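Local coordinates for D-alanyl-lipoteichoic acid synthetase (Streptococcus pneumoniae, PDB 3BMA), which probably acts in the D-alanylation of lipoteichoic acid during cell wall biogenesis, as a membrane-associated member of the DltD family, at residues V41-F46 with S70-L75. The protein carries 1 engineered substitution. Residues are numbered along the deposited sequence; the frame is centred on the assembly and turned at random.
Sequences VRFVPF and SYRPYL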
# COMPACT_ATOMS: atom_id res chain seq x y z
N VAL C 41 36.24 1.19 -18.92
CA VAL C 41 37.34 0.64 -18.12
C VAL C 41 36.87 -0.48 -17.21
O VAL C 41 35.77 -0.43 -16.65
CB VAL C 41 38.05 1.72 -17.28
CG1 VAL C 41 39.04 2.52 -18.13
CG2 VAL C 41 37.05 2.64 -16.62
N ARG C 42 37.71 -1.50 -17.06
CA ARG C 42 37.38 -2.66 -16.26
C ARG C 42 37.85 -2.50 -14.82
O ARG C 42 39.05 -2.38 -14.55
CB ARG C 42 37.97 -3.93 -16.87
CG ARG C 42 37.66 -5.20 -16.12
CD ARG C 42 38.45 -6.35 -16.69
NE ARG C 42 38.23 -7.58 -15.94
CZ ARG C 42 39.02 -8.65 -16.02
NH1 ARG C 42 40.09 -8.63 -16.80
NH2 ARG C 42 38.74 -9.73 -15.30
N PHE C 43 36.89 -2.47 -13.90
CA PHE C 43 37.19 -2.48 -12.48
C PHE C 43 36.87 -3.86 -11.92
O PHE C 43 35.84 -4.46 -12.26
CB PHE C 43 36.42 -1.38 -11.74
CG PHE C 43 37.05 -0.01 -11.87
CD1 PHE C 43 38.01 0.42 -10.95
CD2 PHE C 43 36.67 0.85 -12.90
CE1 PHE C 43 38.59 1.69 -11.08
CE2 PHE C 43 37.25 2.12 -13.02
CZ PHE C 43 38.21 2.54 -12.11
N VAL C 44 37.76 -4.37 -11.08
CA VAL C 44 37.66 -5.72 -10.53
C VAL C 44 37.50 -5.63 -9.01
O VAL C 44 38.32 -4.99 -8.34
CB VAL C 44 38.91 -6.58 -10.88
CG1 VAL C 44 38.77 -8.01 -10.34
CG2 VAL C 44 39.13 -6.62 -12.37
N PRO C 45 36.44 -6.25 -8.47
CA PRO C 45 36.24 -6.29 -7.02
C PRO C 45 37.37 -7.03 -6.31
O PRO C 45 37.61 -8.21 -6.56
CB PRO C 45 34.92 -7.07 -6.87
CG PRO C 45 34.24 -6.92 -8.18
CD PRO C 45 35.35 -6.95 -9.18
N PHE C 46 38.07 -6.30 -5.44
CA PHE C 46 39.10 -6.88 -4.58
C PHE C 46 38.58 -6.92 -3.14
O PHE C 46 38.75 -5.95 -2.39
CB PHE C 46 40.39 -6.06 -4.66
CG PHE C 46 41.33 -6.48 -5.78
CD1 PHE C 46 40.86 -6.68 -7.08
CD2 PHE C 46 42.68 -6.65 -5.52
CE1 PHE C 46 41.74 -7.04 -8.10
CE2 PHE C 46 43.57 -7.01 -6.54
CZ PHE C 46 43.09 -7.21 -7.83
N SER C 70 44.92 -4.18 -18.21
CA SER C 70 43.57 -4.34 -18.76
C SER C 70 42.47 -4.30 -17.68
O SER C 70 41.30 -4.53 -17.98
CB SER C 70 43.48 -5.63 -19.58
OG SER C 70 43.89 -6.76 -18.83
N TYR C 71 42.87 -4.01 -16.44
CA TYR C 71 41.96 -3.92 -15.31
C TYR C 71 42.49 -2.96 -14.25
O TYR C 71 43.69 -2.66 -14.21
CB TYR C 71 41.70 -5.30 -14.70
CG TYR C 71 42.91 -5.95 -14.05
CD1 TYR C 71 43.74 -6.81 -14.78
CD2 TYR C 71 43.22 -5.72 -12.71
CE1 TYR C 71 44.85 -7.40 -14.19
CE2 TYR C 71 44.33 -6.30 -12.12
CZ TYR C 71 45.14 -7.15 -12.86
OH TYR C 71 46.24 -7.74 -12.28
N ARG C 72 41.59 -2.48 -13.39
CA ARG C 72 41.95 -1.78 -12.16
C ARG C 72 41.26 -2.48 -10.99
O ARG C 72 40.12 -2.90 -11.11
CB ARG C 72 41.50 -0.32 -12.20
CG ARG C 72 42.19 0.55 -13.26
CD ARG C 72 43.69 0.65 -13.03
NE ARG C 72 44.34 1.53 -14.02
CZ ARG C 72 44.70 1.16 -15.25
NH1 ARG C 72 44.48 -0.08 -15.68
NH2 ARG C 72 45.28 2.03 -16.06
N PRO C 73 41.97 -2.64 -9.85
CA PRO C 73 41.30 -3.16 -8.66
C PRO C 73 40.35 -2.13 -8.04
O PRO C 73 40.69 -0.95 -7.98
CB PRO C 73 42.47 -3.44 -7.69
CG PRO C 73 43.72 -3.37 -8.52
CD PRO C 73 43.41 -2.42 -9.63
N TYR C 74 39.17 -2.58 -7.64
CA TYR C 74 38.31 -1.80 -6.74
C TYR C 74 38.42 -2.44 -5.37
O TYR C 74 37.87 -3.51 -5.12
CB TYR C 74 36.85 -1.76 -7.20
CG TYR C 74 36.06 -0.64 -6.53
CD1 TYR C 74 35.81 0.56 -7.19
CD2 TYR C 74 35.58 -0.77 -5.22
CE1 TYR C 74 35.11 1.59 -6.58
CE2 TYR C 74 34.88 0.26 -4.59
CZ TYR C 74 34.65 1.43 -5.28
OH TYR C 74 33.95 2.45 -4.66
N LEU C 75 39.13 -1.76 -4.47
CA LEU C 75 39.45 -2.33 -3.16
C LEU C 75 38.26 -2.25 -2.22
O LEU C 75 37.84 -1.17 -1.80
CB LEU C 75 40.69 -1.65 -2.57
CG LEU C 75 41.91 -1.51 -3.51
CD1 LEU C 75 42.91 -0.52 -2.93
CD2 LEU C 75 42.57 -2.85 -3.81
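The ring of Phe46 takes Pro73 CB over one face, 3.5 Å from the ring centroid and only 6° off the normal, an almost perfectly centred CH-pi contact. Val44 CB lies at the edge of the same ring, in its plane, and Trp52 makes an edge-to-face contact with it. Phe46 CG stands anti to the carbonyl carbon (chi1 -88°), which carries the ring alongside the proline, while Leu75 CD2 comes to within 4.0 Å of Phe46 CB. On the other side of the sheet the Phe43 ring meets Arg72 CB obliquely, 3.7 Å from Phe43 CE1; Pro73 O sits at its edge, and Phe43 CD1 at the edge of the Tyr74 ring. Helices 11-18 and 29-36 cover this face; Leu368 of helix 355-369 packs on Val44 and Phe46.

Between these layers the parallel strands form a hydrogen-bonded ladder: Arg72 N to Arg42 O, Val44 N to Arg72 O, Tyr74 N to Val44 O (2.6 Å) and Phe46 N to Tyr74 O. Pro45 and Pro73, whose nitrogens carry no hydrogen, alternate with these donors, so neither interrupts it.

Just ahead of strand 72-75, Tyr71 CB packs 3.7 Å from Val44 CG2. The extended Arg42 crosses Tyr71 obliquely, its CD 3.6 Å from Ser70 O, which lies near the guanidinium plane. Arg72 bends at chi2 (-62°); its NH1 hydrogen-bonds Tyr71 O, near the guanidinium plane but from well above that of the carbonyl.

Helix 60-66 links the strands in a beta-alpha-beta unit, at one margin of a five-stranded parallel sheet consistent with the SGNH-hydrolase clan. The chemistry implies a division of labour: backbone hydrogen bonds set the register, apolar groups pack on both faces, and the guanidinium groups, Tyr71 O apart, are held from outside, Arg72 by a salt bridge to Glu65 and hydrogen bonds from NH1 to Arg69 O and NH2 to Asn68 OD1, Arg42 by hydrogen bonds from NH1 to Leu368 O and NH2 to Gln101 OE1.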